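Local coordinates for protein cryptic loci regulator 2 (Schizosaccharomyces pombe 972h-, PDB 5IKJ) that is required for the silencing function of the SHREC repressor complex and acts upstream of histone deacetylases to promote transcriptional silencing and proper nucleosome positioning at heterochromatic loci, at residues 63-68 with 137-142; 228-233 with 388-393; 334-339 with 377-382. All blocks are in the same frame, centred on the assembly; numbering follows the deposited sequence.

Contact 1 of 3, residues 63-68 with 137-142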
# COMPACT_ATOMS: atom_id res chain seq x y z
N LEU A 63 -1.93 -7.55 -17.77
CA LEU A 63 -1.33 -6.22 -17.75
C LEU A 63 -2.29 -5.21 -17.15
O LEU A 63 -1.92 -4.44 -16.26
CB LEU A 63 -0.92 -5.81 -19.17
CG LEU A 63 -0.22 -4.45 -19.29
CD1 LEU A 63 1.03 -4.41 -18.42
CD2 LEU A 63 0.12 -4.13 -20.74
N ALA A 64 -3.54 -5.20 -17.62
CA ALA A 64 -4.52 -4.26 -17.10
C ALA A 64 -4.72 -4.43 -15.61
O ALA A 64 -4.78 -3.44 -14.86
CB ALA A 64 -5.85 -4.43 -17.84
N GLN A 65 -4.83 -5.67 -15.14
CA GLN A 65 -4.98 -5.92 -13.71
C GLN A 65 -3.72 -5.57 -12.94
O GLN A 65 -3.79 -5.39 -11.72
CB GLN A 65 -5.35 -7.39 -13.48
CG GLN A 65 -6.72 -7.77 -14.03
CD GLN A 65 -6.95 -9.27 -14.03
OE1 GLN A 65 -6.10 -10.04 -13.61
NE2 GLN A 65 -8.12 -9.68 -14.51
N HIS A 66 -2.58 -5.45 -13.62
CA HIS A 66 -1.35 -5.06 -12.94
C HIS A 66 -1.24 -3.54 -12.88
O HIS A 66 -1.03 -2.97 -11.80
CB HIS A 66 -0.15 -5.66 -13.67
CG HIS A 66 1.08 -5.76 -12.83
ND1 HIS A 66 2.21 -6.44 -13.24
CD2 HIS A 66 1.37 -5.27 -11.60
CE1 HIS A 66 3.14 -6.37 -12.31
NE2 HIS A 66 2.65 -5.67 -11.30
N VAL A 67 -1.38 -2.87 -14.02
CA VAL A 67 -1.20 -1.42 -14.06
C VAL A 67 -2.31 -0.72 -13.28
O VAL A 67 -2.06 0.25 -12.55
CB VAL A 67 -1.14 -0.91 -15.51
CG1 VAL A 67 -0.71 0.55 -15.55
CG2 VAL A 67 -0.18 -1.76 -16.33
N PHE A 68 -3.54 -1.18 -13.43
CA PHE A 68 -4.69 -0.59 -12.75
C PHE A 68 -5.11 -1.38 -11.52
O PHE A 68 -6.25 -1.27 -11.08
CB PHE A 68 -5.86 -0.46 -13.73
CG PHE A 68 -5.53 0.33 -14.96
CD1 PHE A 68 -5.16 1.66 -14.87
CD2 PHE A 68 -5.58 -0.26 -16.21
CE1 PHE A 68 -4.86 2.39 -16.00
CE2 PHE A 68 -5.28 0.47 -17.35
CZ PHE A 68 -4.91 1.80 -17.24
N ASP A 137 -14.24 -0.89 -16.05
CA ASP A 137 -13.35 -1.31 -14.97
C ASP A 137 -13.24 -2.82 -14.85
O ASP A 137 -12.53 -3.31 -13.95
CB ASP A 137 -13.82 -0.71 -13.64
CG ASP A 137 -15.28 -0.98 -13.36
OD1 ASP A 137 -15.83 -1.95 -13.93
OD2 ASP A 137 -15.88 -0.23 -12.56
N SER A 138 -13.91 -3.58 -15.71
CA SER A 138 -13.78 -5.04 -15.73
C SER A 138 -12.59 -5.37 -16.63
O SER A 138 -12.70 -5.37 -17.86
CB SER A 138 -15.06 -5.70 -16.23
OG SER A 138 -15.34 -5.32 -17.57
N PHE A 139 -11.44 -5.63 -16.01
CA PHE A 139 -10.20 -5.79 -16.76
C PHE A 139 -10.12 -7.11 -17.51
O PHE A 139 -9.19 -7.30 -18.30
CB PHE A 139 -9.01 -5.63 -15.83
CG PHE A 139 -9.06 -4.39 -14.99
CD1 PHE A 139 -9.04 -3.14 -15.59
CD2 PHE A 139 -9.14 -4.46 -13.61
CE1 PHE A 139 -9.09 -1.99 -14.83
CE2 PHE A 139 -9.19 -3.32 -12.84
CZ PHE A 139 -9.17 -2.08 -13.45
N GLU A 140 -11.06 -8.03 -17.29
CA GLU A 140 -11.09 -9.27 -18.04
C GLU A 140 -11.34 -9.05 -19.53
O GLU A 140 -11.14 -9.99 -20.32
CB GLU A 140 -12.15 -10.22 -17.48
CG GLU A 140 -11.84 -10.72 -16.07
CD GLU A 140 -12.60 -11.99 -15.73
OE1 GLU A 140 -13.80 -12.08 -16.06
OE2 GLU A 140 -11.99 -12.91 -15.13
N ASN A 141 -11.77 -7.86 -19.93
CA ASN A 141 -12.04 -7.57 -21.33
C ASN A 141 -10.86 -6.95 -22.07
O ASN A 141 -10.82 -7.01 -23.30
CB ASN A 141 -13.24 -6.62 -21.45
CG ASN A 141 -14.57 -7.35 -21.42
OD1 ASN A 141 -14.71 -8.38 -20.76
ND2 ASN A 141 -15.54 -6.83 -22.16
N TYR A 142 -9.91 -6.37 -21.36
CA TYR A 142 -8.77 -5.73 -22.01
C TYR A 142 -7.97 -6.75 -22.80
O TYR A 142 -7.98 -7.95 -22.51
CB TYR A 142 -7.87 -5.04 -20.98
CG TYR A 142 -8.47 -3.81 -20.34
CD1 TYR A 142 -9.67 -3.87 -19.65
CD2 TYR A 142 -7.82 -2.58 -20.41
CE1 TYR A 142 -10.22 -2.75 -19.06
CE2 TYR A 142 -8.36 -1.45 -19.82
CZ TYR A 142 -9.56 -1.54 -19.15
OH TYR A 142 -10.10 -0.43 -18.56

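Contact 2 of 3, residues 228-233 with 388-393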
# COMPACT_ATOMS: atom_id res chain seq x y z
N PHE A 228 1.81 -0.37 -1.16
CA PHE A 228 1.07 0.77 -1.70
C PHE A 228 -0.40 0.68 -1.35
O PHE A 228 -1.01 1.65 -0.90
CB PHE A 228 1.26 0.84 -3.22
CG PHE A 228 0.29 1.76 -3.90
CD1 PHE A 228 0.54 3.12 -3.96
CD2 PHE A 228 -0.86 1.27 -4.49
CE1 PHE A 228 -0.35 3.98 -4.58
CE2 PHE A 228 -1.75 2.12 -5.12
CZ PHE A 228 -1.50 3.47 -5.17
N HIS A 229 -1.00 -0.50 -1.54
CA HIS A 229 -2.42 -0.66 -1.29
C HIS A 229 -2.73 -0.71 0.20
O HIS A 229 -3.82 -0.30 0.62
CB HIS A 229 -2.94 -1.91 -1.99
CG HIS A 229 -3.13 -1.73 -3.47
ND1 HIS A 229 -4.11 -0.91 -3.99
CD2 HIS A 229 -2.45 -2.24 -4.52
CE1 HIS A 229 -4.03 -0.93 -5.31
NE2 HIS A 229 -3.04 -1.73 -5.66
N GLU A 230 -1.80 -1.21 1.02
CA GLU A 230 -1.95 -1.08 2.46
C GLU A 230 -1.95 0.38 2.87
O GLU A 230 -2.74 0.80 3.73
CB GLU A 230 -0.83 -1.84 3.18
CG GLU A 230 -1.01 -1.91 4.69
CD GLU A 230 0.17 -2.56 5.38
OE1 GLU A 230 0.94 -3.28 4.70
OE2 GLU A 230 0.33 -2.36 6.61
N CYS A 231 -1.08 1.18 2.26
CA CYS A 231 -1.05 2.61 2.52
C CYS A 231 -2.36 3.27 2.08
O CYS A 231 -2.99 4.00 2.84
CB CYS A 231 0.14 3.23 1.78
SG CYS A 231 0.36 4.98 2.07
N LYS A 232 -2.76 3.01 0.83
CA LYS A 232 -3.99 3.59 0.31
C LYS A 232 -5.19 3.23 1.19
O LYS A 232 -6.05 4.07 1.45
CB LYS A 232 -4.21 3.12 -1.13
CG LYS A 232 -5.25 3.91 -1.90
CD LYS A 232 -5.31 3.46 -3.35
CE LYS A 232 -6.42 4.14 -4.13
NZ LYS A 232 -6.19 5.60 -4.30
N ASP A 233 -5.25 1.98 1.65
CA ASP A 233 -6.38 1.57 2.48
C ASP A 233 -6.35 2.25 3.84
O ASP A 233 -7.40 2.63 4.37
CB ASP A 233 -6.39 0.05 2.63
CG ASP A 233 -6.67 -0.68 1.33
OD1 ASP A 233 -7.13 -0.02 0.37
OD2 ASP A 233 -6.42 -1.90 1.26
N LYS A 388 0.89 2.80 13.76
CA LYS A 388 1.48 2.84 12.43
C LYS A 388 1.13 4.16 11.77
O LYS A 388 -0.01 4.62 11.85
CB LYS A 388 0.97 1.67 11.59
CG LYS A 388 1.92 1.17 10.52
CD LYS A 388 1.35 -0.06 9.83
CE LYS A 388 2.35 -0.71 8.88
NZ LYS A 388 1.91 -2.08 8.49
N LEU A 389 2.11 4.77 11.10
CA LEU A 389 1.91 6.05 10.44
C LEU A 389 2.37 5.97 8.99
O LEU A 389 3.32 5.25 8.66
CB LEU A 389 2.66 7.18 11.16
CG LEU A 389 1.99 7.69 12.44
CD1 LEU A 389 2.93 8.59 13.21
CD2 LEU A 389 0.69 8.42 12.12
N TRP A 390 1.69 6.72 8.14
CA TRP A 390 1.91 6.66 6.70
C TRP A 390 2.03 8.07 6.12
O TRP A 390 1.67 9.07 6.75
CB TRP A 390 0.76 5.96 5.97
CG TRP A 390 0.54 4.50 6.29
CD1 TRP A 390 -0.30 3.99 7.25
CD2 TRP A 390 1.13 3.38 5.64
NE1 TRP A 390 -0.25 2.61 7.23
CE2 TRP A 390 0.62 2.21 6.25
CE3 TRP A 390 2.05 3.24 4.59
CZ2 TRP A 390 1.00 0.93 5.85
CZ3 TRP A 390 2.43 1.96 4.20
CH2 TRP A 390 1.90 0.82 4.83
N ILE A 391 2.53 8.12 4.89
CA ILE A 391 2.30 9.27 4.03
C ILE A 391 0.82 9.29 3.64
O ILE A 391 0.19 8.23 3.48
CB ILE A 391 3.21 9.24 2.79
CG1 ILE A 391 2.95 7.97 1.96
CG2 ILE A 391 4.67 9.32 3.21
CD1 ILE A 391 3.70 7.92 0.64
N ASN A 392 0.27 10.49 3.49
CA ASN A 392 -1.15 10.70 3.20
C ASN A 392 -2.00 10.48 4.44
O ASN A 392 -3.24 10.48 4.34
CB ASN A 392 -1.65 9.80 2.07
CG ASN A 392 -2.90 10.33 1.39
OD1 ASN A 392 -3.00 11.52 1.10
ND2 ASN A 392 -3.86 9.44 1.14
N ASP A 393 -1.38 10.30 5.60
CA ASP A 393 -2.07 10.00 6.85
C ASP A 393 -2.30 11.29 7.63
O ASP A 393 -1.82 12.37 7.27
CB ASP A 393 -1.26 8.99 7.66
CG ASP A 393 -2.03 8.41 8.83
OD1 ASP A 393 -3.27 8.54 8.85
OD2 ASP A 393 -1.38 7.83 9.72

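Contact 3 of 3, residues 334-339 with 377-382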
# COMPACT_ATOMS: atom_id res chain seq x y z
N TRP A 334 10.50 2.21 17.42
CA TRP A 334 10.02 2.79 16.17
C TRP A 334 10.91 2.30 15.05
O TRP A 334 12.10 2.02 15.27
CB TRP A 334 10.00 4.33 16.22
CG TRP A 334 11.35 4.95 16.43
CD1 TRP A 334 11.95 5.23 17.63
CD2 TRP A 334 12.26 5.39 15.42
NE1 TRP A 334 13.18 5.81 17.42
CE2 TRP A 334 13.39 5.92 16.07
CE3 TRP A 334 12.24 5.39 14.02
CZ2 TRP A 334 14.49 6.44 15.38
CZ3 TRP A 334 13.32 5.90 13.33
CH2 TRP A 334 14.43 6.42 14.01
N ASN A 335 10.34 2.18 13.85
CA ASN A 335 11.11 1.72 12.70
C ASN A 335 10.51 2.27 11.42
O ASN A 335 9.29 2.18 11.21
CB ASN A 335 11.16 0.19 12.65
CG ASN A 335 9.78 -0.45 12.61
OD1 ASN A 335 9.03 -0.39 13.58
ND2 ASN A 335 9.46 -1.08 11.49
N LEU A 336 11.36 2.85 10.57
CA LEU A 336 10.95 3.25 9.24
C LEU A 336 10.79 2.02 8.35
O LEU A 336 11.40 0.98 8.58
CB LEU A 336 11.99 4.19 8.62
CG LEU A 336 12.10 5.62 9.16
CD1 LEU A 336 13.49 6.16 8.89
CD2 LEU A 336 11.05 6.52 8.52
N PHE A 337 9.94 2.15 7.33
CA PHE A 337 9.76 1.09 6.36
C PHE A 337 9.26 1.68 5.05
O PHE A 337 8.70 2.77 5.01
CB PHE A 337 8.77 0.02 6.86
CG PHE A 337 7.43 0.57 7.24
CD1 PHE A 337 6.45 0.76 6.28
CD2 PHE A 337 7.14 0.88 8.56
CE1 PHE A 337 5.21 1.26 6.63
CE2 PHE A 337 5.90 1.38 8.91
CZ PHE A 337 4.93 1.57 7.95
N GLY A 338 9.49 0.93 3.97
CA GLY A 338 8.96 1.30 2.67
C GLY A 338 9.70 2.42 1.99
O GLY A 338 9.10 3.43 1.61
N ILE A 339 11.02 2.27 1.82
CA ILE A 339 11.80 3.28 1.12
C ILE A 339 11.38 3.32 -0.34
O ILE A 339 11.07 2.29 -0.95
CB ILE A 339 13.30 2.99 1.27
CG1 ILE A 339 14.13 4.19 0.81
CG2 ILE A 339 13.69 1.75 0.48
CD1 ILE A 339 15.59 4.13 1.22
N ASP A 377 16.44 10.21 1.95
CA ASP A 377 15.72 8.95 1.80
C ASP A 377 14.28 9.15 2.23
O ASP A 377 14.02 9.69 3.32
CB ASP A 377 16.38 7.84 2.61
CG ASP A 377 17.71 7.40 2.03
OD1 ASP A 377 17.93 7.60 0.82
OD2 ASP A 377 18.53 6.83 2.78
N HIS A 378 13.34 8.72 1.39
CA HIS A 378 11.92 8.88 1.65
C HIS A 378 11.29 7.52 1.95
O HIS A 378 11.73 6.49 1.44
CB HIS A 378 11.23 9.53 0.45
CG HIS A 378 11.75 10.90 0.13
ND1 HIS A 378 11.07 12.05 0.47
CD2 HIS A 378 12.89 11.30 -0.48
CE1 HIS A 378 11.77 13.10 0.07
NE2 HIS A 378 12.88 12.67 -0.50
N PHE A 379 10.26 7.53 2.80
CA PHE A 379 9.71 6.30 3.34
C PHE A 379 8.19 6.36 3.34
O PHE A 379 7.59 7.39 3.65
CB PHE A 379 10.22 6.06 4.77
CG PHE A 379 11.69 5.76 4.84
CD1 PHE A 379 12.15 4.46 4.71
CD2 PHE A 379 12.61 6.78 5.01
CE1 PHE A 379 13.50 4.19 4.77
CE2 PHE A 379 13.96 6.51 5.07
CZ PHE A 379 14.41 5.21 4.95
N TYR A 380 7.57 5.22 3.01
CA TYR A 380 6.12 5.12 3.00
C TYR A 380 5.53 5.40 4.38
O TYR A 380 4.47 6.02 4.50
CB TYR A 380 5.70 3.73 2.54
CG TYR A 380 5.17 3.66 1.13
CD1 TYR A 380 6.02 3.54 0.05
CD2 TYR A 380 3.81 3.69 0.89
CE1 TYR A 380 5.53 3.47 -1.24
CE2 TYR A 380 3.31 3.62 -0.38
CZ TYR A 380 4.17 3.51 -1.45
OH TYR A 380 3.65 3.43 -2.72
N GLY A 381 6.19 4.93 5.43
CA GLY A 381 5.59 5.01 6.75
C GLY A 381 6.59 4.71 7.84
O GLY A 381 7.78 4.49 7.60
N ILE A 382 6.08 4.71 9.07
CA ILE A 382 6.90 4.55 10.26
C ILE A 382 6.03 4.06 11.40
O ILE A 382 4.92 4.57 11.62
CB ILE A 382 7.59 5.88 10.63
CG1 ILE A 382 8.59 5.68 11.76
CG2 ILE A 382 6.55 6.93 11.02
CD1 ILE A 382 9.51 6.87 11.98

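Contact 1 of 3, residues 63-68 with 137-142
Ala64 and Phe68 of one segment meet Phe139 and Tyr142 of the other in a contact made without a single hydrogen bond between 63-68 and 137-142. The tight part starts at Ala64, whose CB lies 3.7 Å from CG of Tyr142 and 3.9 Å from CB of Phe139, so that one methyl group touches both aromatic residues. Beside it, CG of Gln65 comes within 3.6 Å of CB of Phe139. One helical turn on from Ala64, CB of Phe68 sits 3.7 Å from CZ of Phe139, and the two phenylalanine side chains cross at about a right angle. Phe139 has CG anti to its carbonyl carbon (chi1 -51°), which carries the ring along the helix end from Ala64 to Phe68. Its faces see backbone oxygens: Asp137 O stands 3.4 Å above the ring centre, while Ala64 O lies farther off on the opposite face, toward the rim. The Tyr142 hydroxyl turns elsewhere, to a hydrogen bond with Thr136 O. The motif is a helix C-terminus packed against an irregular loop: 63-67 is the last turn of helix 50-67, Phe68 is the first residue to leave helical geometry, and 137-142 links strands 133-135 and 143-144. Outside the two segments, Phe353 meets the Phe68 ring edge-to-face, an apolar side chain of another protein chain also packs on Phe68, and Leu63 packs on helix 183-195. The looser edge is the amide end of Gln65 beside the exposed Glu140: the amide plane is turned 70° from the Phe139 ring, and NE2 comes no closer than 4.2 Å to CG of Glu140.

Contact 2 of 3, residues 228-233 with 388-393
Cys231 and Glu230 share the indole of Trp390, one over its face and the other at its rim. CB of Cys231 comes within 3.4 Å of Trp390 CE3, and CA of the same cysteine also stands over that face. Its sulfur lies obliquely, SG being 4.4 Å from the centroid of the six-membered ring and 49° off the normal: a sulfur-aromatic contact, but not one centred on the face. SG touches the Ile391 side chain at CG1, 4.0 Å away. Glu230 holds its carboxylate at the indole edge, where OE2 lies in the ring plane 3.4 Å from Trp390 CZ2, the carboxylate itself being turned 72° from that plane. The same oxygen takes a salt-bridge hydrogen bond from NZ of Lys388, though the modelled 2.5 Å between these two atoms is doubtfully short. Glu230 and Lys388 both put CG anti to the backbone N and run on extended, which lets their charged ends meet beyond the indole rim.

In the second shell, Asp234 accepts from Trp390 NE1. Lys388 NZ also bonds Leu244 O and the backbone of another protein chain, to which Glu230 OE1 is hydrogen-bonded as well. A type II turn from Trp390 to Asp393 leads the chain off the strand. The axes of segments 228-233 and 388-390 cross at 96°, 9.6 Å apart. The first segment lies on helix 214-237, the second on strand 387-390, which adjoins strand 377-384 in the mixed sheet.

Contact 3 of 3, residues 334-339 with 377-382
Phe337 pairs with Gly381 as an antiparallel hydrogen-bonded pair, N of Phe337 to O of Gly381 at 3.2 Å with a weak return bond, between the non-hydrogen-bonded pairs Leu336-Ile382 and Ile339-Phe379. A third bond runs from Tyr380 N to Gly338 O, 2.7 Å long, its donor 40° out of the carbonyl plane. On one face of the sheet the Phe379 ring stands between two aliphatic chains: CD1 of Leu336 lies 4.1 Å from the ring centroid, 19° off the normal, in a CH-pi contact, while Ile339 CG1 comes over the opposite face. Farther along, Ile382 CD1 touches Leu336 CD2 at 3.8 Å and Trp334 CE3 at 3.7 Å.

Tyr380 and Gly381 both face Phe337, which fits a classic beta bulge, and the chain turns a corner at Tyr380. Both strands belong to the mixed sheet; 377-382 falls at the start of a Clr2 family region grouped with the SH3 clan. An alanine at Phe379 is likely to leave Leu336 and Ile339 without the ring between them and open a gap on this face. On the other face, Phe337 holds CG between the backbone N and carbonyl carbon (chi1 56°), folding its ring closely over Gly381, which has no side chain and whose CA makes a CH-pi contact 4.1 Å from the ring centroid. Trp390 meets the Phe337 ring edge-to-face, and Tyr380 packs on helix 214-237.

Contacts 2 and 3 form one continuous region, their centres 11 Å apart. The backbone joins them directly: Leu389 O lies 2.8 Å from Ile382 N and Ile391 N lies 2.9 Å from Tyr380 O, both probable hydrogen bonds between neighbouring strands of one sheet. Tyr380 also packs against Phe228, so the bulged strand of contact 3 touches the helix of contact 2. In sequence, contact 3 is nested within the loop that contact 2 closes. Contact 1 stands apart, its centre 23 Å from that of contact 2 and 30 Å from that of contact 3. Its Leu63 packs on helix 183-195, which carries His189, a zinc ligand with Cys204, Cys206 and Cys209.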